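Side-chain contacts in succinylglutamate desuccinylase/aspartoacylase (Ruegeria sp. TM1040, PDB 3NA6), which probably hydrolyses an amide bond of an N-acylated amino acid, as a zinc-peptidase-like member of the succinylglutamate desuccinylase/aspartoacylase family: residues Q70-A73 with A74-A78; D119-V122 with T123-I126; I126-Y129 with F130-L134. All coordinates share one frame; numbering follows the deposited sequence. Where two conformers were deposited one is given.

Contact 1 (Q70-A73 with A74-A78); sequences QELA and ATTRA
Thr76 OG1 donates to Leu72 O at 2.7 Å, and one residue earlier Thr75 OG1 does the same to Glu71 O, so two successive carbonyls at the end of helix 64-75 are each taken by a hydroxyl. Followed outward from CB, Thr76 first lays CB against Leu72 O at 3.3 Å. Its OG1 then stands beside the backbone N, opposite the carbonyl carbon (chi1 -60°), where it reaches Leu72 O only 18° from the carbonyl plane while also touching Leu72 CD1 at 3.4 Å. The backbone bond from Thr76 N to Leu72 O is weak and bent, 3.3 Å long, which leaves the hydroxyl as the shorter link. A valine here would probably leave Leu72 O with little more than weak backbone donors. Thr75 differs: its OG1 sits between backbone N and carbonyl carbon and comes in above the carbonyl plane of Glu71, 47° out of it, with CG2 resting 4.1 Å from Glu71 CG. Glu71 OE1 makes salt bridges with Lys226 and with Arg286 of the second subunit. A water donates to both Ala73 O and Thr76 O, bridging the last turn. Weak backbone bonds, with Thr76 the first residue to leave helical phi/psi, place this at the C-terminal end of the helix in the beta-alpha-beta unit of strands 51-55 and 83-88.

Contact 2 (D119-V122 with T123-I126); sequences DGTV and TQKI
Thr121 and Gln124 form a capping box at the start of helix 122-134, each side chain reaching back to the other's backbone. The firmer half is Thr121 N to Gln124 OE1, 3.0 Å long and 160° at the hydrogen; the donor lies in the plane of the side-chain amide, on a lone pair of OE1. The return bond, Gln124 N to Thr121 OG1, is weak at 3.4 Å, though straight. Two torsions place these groups. Thr121 OG1 takes the position between backbone N and carbonyl carbon (chi1 66°), which brings it toward Gln124 N, whereas Gln124 CG lies beside its own N and the chain runs on extended (chi2 -178°) until OE1 meets Thr121 N. On the way Gln124 CG passes 3.2 Å from Thr121 OG1.

Behind the box the regular helix bonds begin, with Lys125 N to Thr121 O and Ile126 N to Val122 O, both 2.9 Å. The aliphatic part of Lys125 lies along the incoming loop, CD and CE each 3.5 Å from Gly120 O. Val122 CG1 touches Ile126 CD1, and both side chains lean on Leu25 of strand 17-26. Farther out, Asp106 positions the cap: it accepts from Thr123 OG1 and makes a weak hydrogen bond with Thr121 OG1. The glycine before the cap has its own reason in the geometry: Gly120 CA is 3.3 Å from Gln124 OE1, and a beta carbon built on it would collide with that oxygen.

Contact 3 (I126-Y129 with F130-L134); sequences IADY and FQRTL
Asp128 and Arg132, one helical turn apart, form a side-on salt bridge: Arg132 NE bonds Asp128 OD1 at 2.9 Å and NH2 bonds OD2 at 3.0 Å. OD2 offers its syn lone pair, but the carboxylate and guanidinium planes are 43° apart, so the fork is twisted. Both groups have second partners near the N-terminus, Asp128 OD2 with Asn5 and Arg132 NH2 with the carbonyl of Lys3.

Among the backbone bonds, Tyr129 O takes two donors. Leu134 N approaches in the carbonyl plane at 3.1 Å, the i+5 spacing of a pi-type turn, while Thr133 N comes from above that plane. A water bridges Asp128 O and Thr133 OG1.

The apolar contacts centre on rings. Tyr129 CG lies opposite its backbone N (chi1 -174°), which swings the ring over the following turn: Thr133 CB makes a CH-pi contact with one face, 4.0 Å from the centroid, and Leu134 CG packs 3.5 Å from CE2. Leu134 CD1 in turn lies over the centre of one Phe130 face.

Phe130 and Leu134 pack on Leu53 of strand 51-55, and Tyr129 on Leu23 of strand 17-26, seating helix 122-134 against the mixed sheet.

In the fold
Contacts 2 and 3 are consecutive lengths of helix 122-134, sharing Ile126, with centres 10 Å apart: one holds the capped start, the other the pi-type turn near the end. Contact 1 finishes a different helix, 64-75; its centre lies 23 Å from that of contact 3, and their nearest atoms stay about 13 Å apart. Both helices, which fall in the catalytic domain of the family, pack on the large mixed beta-sheet. Contact 1 also borders the second subunit, which neither of the others touches. The Thr76 side chain is about 12 Å from the bound calcium ion. His59, Glu62 and His145 face one vacant point, consistent with an empty catalytic metal site, and none belongs to these contacts.

Contact 1 (Q70-A73 with A74-A78)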
ATOM      1  N   GLN A  70      26.236  17.265 -10.523  1.00 21.45           N
ATOM      2  CA  GLN A  70      25.951  18.301  -9.534  1.00 22.01           C
ATOM      3  C   GLN A  70      27.221  19.115  -9.282  1.00 23.53           C
ATOM      4  O   GLN A  70      27.158  20.335  -9.209  1.00 23.94           O
ATOM      5  CB  GLN A  70      25.429  17.758  -8.203  1.00 22.22           C
ATOM      6  CG  GLN A  70      23.973  17.383  -8.195  1.00 20.45           C
ATOM      7  CD  GLN A  70      23.045  18.625  -8.164  1.00 28.04           C
ATOM      8  OE1 GLN A  70      23.192  19.566  -8.956  1.00 41.28           O
ATOM      9  NE2 GLN A  70      22.093  18.608  -7.279  1.00 33.76           N
ATOM     10  N   GLU A  71      28.369  18.449  -9.170  1.00 22.87           N
ATOM     11  CA  GLU A  71      29.624  19.179  -8.922  1.00 23.36           C
ATOM     12  C   GLU A  71      29.970  20.072 -10.117  1.00 22.97           C
ATOM     13  O   GLU A  71      30.324  21.233  -9.957  1.00 24.18           O
ATOM     14  CB  GLU A  71      30.764  18.226  -8.644  1.00 23.89           C
ATOM     15  CG  GLU A  71      32.040  18.929  -8.244  1.00 23.23           C
ATOM     16  CD  GLU A  71      33.201  17.991  -8.134  1.00 33.31           C
ATOM     17  OE1 GLU A  71      33.337  17.304  -7.101  1.00 36.42           O
ATOM     18  OE2 GLU A  71      33.990  17.947  -9.082  1.00 46.20           O
ATOM     19  N   LEU A  72      29.829  19.534 -11.317  1.00 23.36           N
ATOM     20  CA  LEU A  72      30.053  20.325 -12.523  1.00 21.00           C
ATOM     21  C   LEU A  72      29.179  21.585 -12.534  1.00 21.60           C
ATOM     22  O   LEU A  72      29.674  22.676 -12.785  1.00 22.50           O
ATOM     23  CB  LEU A  72      29.796  19.496 -13.800  1.00 20.44           C
ATOM     24  CG  LEU A  72      30.324  20.164 -15.089  1.00 21.44           C
ATOM     25  CD1 LEU A  72      31.860  20.074 -15.170  1.00 24.11           C
ATOM     26  CD2 LEU A  72      29.681  19.559 -16.300  1.00 23.66           C
ATOM     27  N   ALA A  73      27.906  21.438 -12.206  1.00 21.89           N
ATOM     28  CA  ALA A  73      26.975  22.578 -12.306  1.00 23.87           C
ATOM     29  C   ALA A  73      27.299  23.637 -11.244  1.00 26.09           C
ATOM     30  O   ALA A  73      27.106  24.837 -11.466  1.00 23.75           O
ATOM     31  CB  ALA A  73      25.534  22.124 -12.161  1.00 21.72           C
ATOM     32  N   ALA A  74      27.801  23.184 -10.108  1.00 24.24           N
ATOM     33  CA  ALA A  74      28.032  24.068  -8.963  1.00 26.79           C
ATOM     34  C   ALA A  74      29.405  24.717  -8.979  1.00 27.81           C
ATOM     35  O   ALA A  74      29.608  25.686  -8.294  1.00 29.33           O
ATOM     36  CB  ALA A  74      27.860  23.282  -7.658  1.00 23.48           C
ATOM     37  N   THR A  75      30.360  24.171  -9.715  1.00 28.45           N
ATOM     38  CA  THR A  75      31.747  24.624  -9.588  1.00 29.23           C
ATOM     39  C   THR A  75      32.384  25.146 -10.897  1.00 30.29           C
ATOM     40  O   THR A  75      33.507  25.562 -10.889  1.00 35.17           O
ATOM     41  CB  THR A  75      32.640  23.504  -8.969  1.00 31.90           C
ATOM     42  OG1 THR A  75      32.797  22.433  -9.897  1.00 30.71           O
ATOM     43  CG2 THR A  75      32.034  22.960  -7.671  1.00 28.99           C
ATOM     44  N   THR A  76      31.672  25.153 -12.017  1.00 29.11           N
ATOM     45  CA  THR A  76      32.278  25.545 -13.291  1.00 27.00           C
ATOM     46  C   THR A  76      31.945  27.003 -13.512  1.00 29.13           C
ATOM     47  O   THR A  76      30.772  27.379 -13.387  1.00 29.74           O
ATOM     48  CB  THR A  76      31.674  24.742 -14.435  1.00 26.40           C
ATOM     49  OG1 THR A  76      31.914  23.346 -14.198  1.00 25.36           O
ATOM     50  CG2 THR A  76      32.255  25.176 -15.796  1.00 20.76           C
ATOM     51  N   ARG A  77      32.955  27.805 -13.847  0.50 28.17           N
ATOM     52  CA  ARG A  77      32.763  29.233 -14.147  0.50 30.35           C
ATOM     53  C   ARG A  77      32.501  29.457 -15.631  0.50 29.56           C
ATOM     54  O   ARG A  77      33.063  28.755 -16.479  0.50 29.59           O
ATOM     55  CB  ARG A  77      34.008  30.021 -13.738  0.50 30.66           C
ATOM     56  CG  ARG A  77      34.452  29.749 -12.297  0.50 37.92           C
ATOM     57  CD  ARG A  77      35.625  30.640 -11.875  0.50 37.98           C
ATOM     58  NE  ARG A  77      36.870  30.313 -12.567  0.50 38.75           N
ATOM     59  CZ  ARG A  77      37.561  31.176 -13.300  0.50 42.39           C
ATOM     60  NH1 ARG A  77      37.131  32.426 -13.445  0.50 40.43           N
ATOM     61  NH2 ARG A  77      38.687  30.790 -13.882  0.50 39.54           N
ATOM     62  N   ALA A  78      31.667  30.443 -15.953  1.00 29.74           N
ATOM     63  CA  ALA A  78      31.388  30.755 -17.357  1.00 29.13           C
ATOM     64  C   ALA A  78      32.684  30.949 -18.114  1.00 28.92           C
ATOM     65  O   ALA A  78      32.831  30.456 -19.233  1.00 27.12           O
ATOM     66  CB  ALA A  78      30.485  31.984 -17.506  1.00 28.48           C
TER
HETATM   67  O   HOH W   1      28.941  26.981 -11.514  1.00 28.15           O

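Contact 2 (D119-V122 with T123-I126)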
ATOM      1  N   ASP A 119       1.858  14.904 -25.196  1.00 24.55           N
ATOM      2  CA  ASP A 119       0.562  14.691 -24.575  1.00 27.94           C
ATOM      3  C   ASP A 119       0.459  13.322 -23.916  1.00 28.59           C
ATOM      4  O   ASP A 119      -0.631  12.855 -23.646  1.00 31.06           O
ATOM      5  CB  ASP A 119      -0.553  14.860 -25.626  1.00 30.83           C
ATOM      6  CG  ASP A 119      -0.553  13.758 -26.681  1.00 35.44           C
ATOM      7  OD1 ASP A 119       0.505  13.179 -26.981  1.00 33.84           O
ATOM      8  OD2 ASP A 119      -1.640  13.458 -27.220  1.00 41.69           O
ATOM      9  N   GLY A 120       1.587  12.699 -23.578  1.00 27.61           N
ATOM     10  CA  GLY A 120       1.548  11.390 -22.929  1.00 27.30           C
ATOM     11  C   GLY A 120       1.752  11.463 -21.431  1.00 26.21           C
ATOM     12  O   GLY A 120       1.435  12.468 -20.802  1.00 25.22           O
ATOM     13  N   THR A 121       2.331  10.403 -20.876  1.00 23.24           N
ATOM     14  CA  THR A 121       2.685  10.340 -19.462  1.00 26.29           C
ATOM     15  C   THR A 121       3.815  11.326 -19.154  1.00 24.10           C
ATOM     16  O   THR A 121       4.431  11.855 -20.059  1.00 22.88           O
ATOM     17  CB  THR A 121       3.119   8.899 -19.058  1.00 25.68           C
ATOM     18  OG1 THR A 121       4.347   8.535 -19.723  1.00 30.14           O
ATOM     19  CG2 THR A 121       2.009   7.912 -19.385  1.00 33.25           C
ATOM     20  N   VAL A 122       4.045  11.607 -17.873  1.00 23.40           N
ATOM     21  CA  VAL A 122       5.154  12.479 -17.471  1.00 21.43           C
ATOM     22  C   VAL A 122       6.473  12.029 -18.145  1.00 22.37           C
ATOM     23  O   VAL A 122       7.190  12.838 -18.738  1.00 24.94           O
ATOM     24  CB  VAL A 122       5.282  12.576 -15.940  1.00 19.85           C
ATOM     25  CG1 VAL A 122       6.582  13.233 -15.577  1.00 23.22           C
ATOM     26  CG2 VAL A 122       4.072  13.405 -15.373  1.00 23.05           C
ATOM     27  N   THR A 123       6.775  10.740 -18.070  1.00 21.76           N
ATOM     28  CA  THR A 123       8.031  10.213 -18.628  1.00 21.46           C
ATOM     29  C   THR A 123       8.117  10.458 -20.140  1.00 20.87           C
ATOM     30  O   THR A 123       9.160  10.803 -20.670  1.00 20.52           O
ATOM     31  CB  THR A 123       8.190   8.716 -18.270  1.00 22.85           C
ATOM     32  OG1 THR A 123       8.242   8.574 -16.825  1.00 21.49           O
ATOM     33  CG2 THR A 123       9.489   8.127 -18.868  1.00 19.24           C
ATOM     34  N   GLN A 124       6.999  10.283 -20.832  1.00 21.95           N
ATOM     35  CA  GLN A 124       6.937  10.519 -22.262  1.00 23.04           C
ATOM     36  C   GLN A 124       7.113  11.989 -22.618  1.00 23.22           C
ATOM     37  O   GLN A 124       7.706  12.294 -23.643  1.00 23.61           O
ATOM     38  CB  GLN A 124       5.616  10.020 -22.836  1.00 23.08           C
ATOM     39  CG  GLN A 124       5.475   8.541 -22.755  1.00 30.84           C
ATOM     40  CD  GLN A 124       4.205   8.058 -23.349  1.00 32.04           C
ATOM     41  OE1 GLN A 124       3.110   8.534 -23.024  1.00 29.21           O
ATOM     42  NE2 GLN A 124       4.333   7.124 -24.271  1.00 34.53           N
ATOM     43  N   LYS A 125       6.544  12.875 -21.806  1.00 22.08           N
ATOM     44  CA  LYS A 125       6.687  14.342 -21.969  1.00 22.27           C
ATOM     45  C   LYS A 125       8.146  14.806 -21.743  1.00 18.83           C
ATOM     46  O   LYS A 125       8.659  15.632 -22.502  1.00 21.73           O
ATOM     47  CB  LYS A 125       5.733  15.091 -21.031  1.00 22.48           C
ATOM     48  CG  LYS A 125       4.222  14.941 -21.420  1.00 26.26           C
ATOM     49  CD  LYS A 125       3.339  15.398 -20.277  1.00 29.97           C
ATOM     50  CE  LYS A 125       2.005  15.917 -20.698  1.00 39.49           C
ATOM     51  NZ  LYS A 125       1.133  16.083 -19.499  1.00 33.03           N
ATOM     52  N   ILE A 126       8.831  14.217 -20.760  1.00 19.70           N
ATOM     53  CA  ILE A 126      10.272  14.425 -20.588  1.00 19.45           C
ATOM     54  C   ILE A 126      11.022  14.025 -21.862  1.00 22.13           C
ATOM     55  O   ILE A 126      11.810  14.811 -22.411  1.00 20.85           O
ATOM     56  CB  ILE A 126      10.841  13.690 -19.344  1.00 19.16           C
ATOM     57  CG1 ILE A 126      10.213  14.242 -18.062  1.00 22.13           C
ATOM     58  CG2 ILE A 126      12.334  13.843 -19.243  1.00 15.30           C
ATOM     59  CD1 ILE A 126      10.582  13.447 -16.749  1.00 21.57           C
TER

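Contact 3 (I126-Y129 with F130-L134)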
ATOM      1  N   ILE A 126       8.831  14.217 -20.760  1.00 19.70           N
ATOM      2  CA  ILE A 126      10.272  14.425 -20.588  1.00 19.45           C
ATOM      3  C   ILE A 126      11.022  14.025 -21.862  1.00 22.13           C
ATOM      4  O   ILE A 126      11.810  14.811 -22.411  1.00 20.85           O
ATOM      5  CB  ILE A 126      10.841  13.690 -19.344  1.00 19.16           C
ATOM      6  CG1 ILE A 126      10.213  14.242 -18.062  1.00 22.13           C
ATOM      7  CG2 ILE A 126      12.334  13.843 -19.243  1.00 15.30           C
ATOM      8  CD1 ILE A 126      10.582  13.447 -16.749  1.00 21.57           C
ATOM      9  N   ALA A 127      10.788  12.805 -22.327  1.00 21.27           N
ATOM     10  CA  ALA A 127      11.437  12.311 -23.533  1.00 21.12           C
ATOM     11  C   ALA A 127      11.171  13.217 -24.733  1.00 21.67           C
ATOM     12  O   ALA A 127      12.088  13.575 -25.481  1.00 20.05           O
ATOM     13  CB  ALA A 127      10.973  10.885 -23.851  1.00 17.93           C
ATOM     14  N   ASP A 128       9.926  13.616 -24.902  1.00 20.81           N
ATOM     15  CA  ASP A 128       9.564  14.473 -26.022  1.00 23.75           C
ATOM     16  C   ASP A 128      10.284  15.831 -25.991  1.00 23.08           C
ATOM     17  O   ASP A 128      10.650  16.375 -27.029  1.00 22.58           O
ATOM     18  CB  ASP A 128       8.048  14.694 -26.069  1.00 25.08           C
ATOM     19  CG  ASP A 128       7.647  15.624 -27.180  1.00 25.28           C
ATOM     20  OD1 ASP A 128       7.559  15.159 -28.346  1.00 25.41           O
ATOM     21  OD2 ASP A 128       7.478  16.818 -26.885  1.00 24.24           O
ATOM     22  N   TYR A 129      10.460  16.384 -24.803  1.00 23.67           N
ATOM     23  CA  TYR A 129      11.140  17.661 -24.661  1.00 21.70           C
ATOM     24  C   TYR A 129      12.616  17.514 -25.026  1.00 19.73           C
ATOM     25  O   TYR A 129      13.206  18.393 -25.649  1.00 20.05           O
ATOM     26  CB  TYR A 129      10.978  18.216 -23.234  1.00 21.51           C
ATOM     27  CG  TYR A 129      11.547  19.597 -23.063  1.00 22.11           C
ATOM     28  CD1 TYR A 129      10.897  20.712 -23.581  1.00 21.92           C
ATOM     29  CD2 TYR A 129      12.727  19.793 -22.393  1.00 22.10           C
ATOM     30  CE1 TYR A 129      11.437  21.967 -23.431  1.00 25.67           C
ATOM     31  CE2 TYR A 129      13.246  21.037 -22.229  1.00 22.41           C
ATOM     32  CZ  TYR A 129      12.621  22.105 -22.754  1.00 23.64           C
ATOM     33  OH  TYR A 129      13.179  23.336 -22.582  1.00 23.82           O
ATOM     34  N   PHE A 130      13.228  16.415 -24.596  1.00 17.86           N
ATOM     35  CA  PHE A 130      14.611  16.147 -24.962  1.00 18.57           C
ATOM     36  C   PHE A 130      14.732  15.881 -26.449  1.00 19.58           C
ATOM     37  O   PHE A 130      15.619  16.425 -27.088  1.00 23.21           O
ATOM     38  CB  PHE A 130      15.225  15.029 -24.092  1.00 18.30           C
ATOM     39  CG  PHE A 130      15.721  15.538 -22.738  1.00 19.92           C
ATOM     40  CD1 PHE A 130      14.808  16.032 -21.799  1.00 19.96           C
ATOM     41  CD2 PHE A 130      17.062  15.600 -22.449  1.00 24.85           C
ATOM     42  CE1 PHE A 130      15.218  16.536 -20.622  1.00 19.06           C
ATOM     43  CE2 PHE A 130      17.495  16.116 -21.244  1.00 22.29           C
ATOM     44  CZ  PHE A 130      16.574  16.568 -20.325  1.00 23.35           C
ATOM     45  N   GLN A 131      13.846  15.053 -26.999  1.00 21.64           N
ATOM     46  CA  GLN A 131      13.870  14.714 -28.431  1.00 22.60           C
ATOM     47  C   GLN A 131      13.750  15.936 -29.346  1.00 24.89           C
ATOM     48  O   GLN A 131      14.534  16.091 -30.275  1.00 25.00           O
ATOM     49  CB  GLN A 131      12.709  13.779 -28.754  1.00 21.93           C
ATOM     50  CG  GLN A 131      12.616  13.300 -30.219  1.00 21.28           C
ATOM     51  CD  GLN A 131      13.652  12.244 -30.578  1.00 30.23           C
ATOM     52  OE1 GLN A 131      13.917  11.325 -29.801  1.00 26.39           O
ATOM     53  NE2 GLN A 131      14.252  12.381 -31.761  1.00 20.31           N
ATOM     54  N   ARG A 132      12.776  16.802 -29.071  1.00 24.60           N
ATOM     55  CA  ARG A 132      12.429  17.891 -29.998  1.00 27.47           C
ATOM     56  C   ARG A 132      12.951  19.267 -29.606  1.00 25.98           C
ATOM     57  O   ARG A 132      13.030  20.143 -30.459  1.00 27.05           O
ATOM     58  CB  ARG A 132      10.907  17.945 -30.204  1.00 27.21           C
ATOM     59  CG  ARG A 132      10.378  16.679 -30.922  1.00 26.12           C
ATOM     60  CD  ARG A 132       8.977  16.854 -31.501  1.00 26.78           C
ATOM     61  NE  ARG A 132       8.046  17.151 -30.419  1.00 26.76           N
ATOM     62  CZ  ARG A 132       7.168  18.147 -30.389  1.00 34.43           C
ATOM     63  NH1 ARG A 132       6.995  18.946 -31.434  1.00 35.58           N
ATOM     64  NH2 ARG A 132       6.426  18.310 -29.310  1.00 27.36           N
ATOM     65  N   THR A 133      13.317  19.482 -28.344  1.00 23.89           N
ATOM     66  CA  THR A 133      13.754  20.803 -27.930  1.00 22.30           C
ATOM     67  C   THR A 133      15.219  20.819 -27.549  1.00 22.42           C
ATOM     68  O   THR A 133      15.981  21.580 -28.118  1.00 23.11           O
ATOM     69  CB  THR A 133      12.871  21.384 -26.792  1.00 26.51           C
ATOM     70  OG1 THR A 133      11.514  21.362 -27.223  1.00 20.94           O
ATOM     71  CG2 THR A 133      13.266  22.827 -26.457  1.00 25.20           C
ATOM     72  N   LEU A 134      15.644  19.979 -26.607  1.00 20.35           N
ATOM     73  CA  LEU A 134      17.007  20.051 -26.145  1.00 21.27           C
ATOM     74  C   LEU A 134      18.027  19.412 -27.101  1.00 22.06           C
ATOM     75  O   LEU A 134      19.029  20.038 -27.445  1.00 22.86           O
ATOM     76  CB  LEU A 134      17.129  19.477 -24.743  1.00 23.52           C
ATOM     77  CG  LEU A 134      16.362  20.204 -23.639  1.00 24.01           C
ATOM     78  CD1 LEU A 134      16.715  19.566 -22.296  1.00 23.30           C
ATOM     79  CD2 LEU A 134      16.744  21.709 -23.671  1.00 18.71           C
TER
HETATM   80  O   HOH W   2       9.739  19.263 -27.282  1.00 26.91           O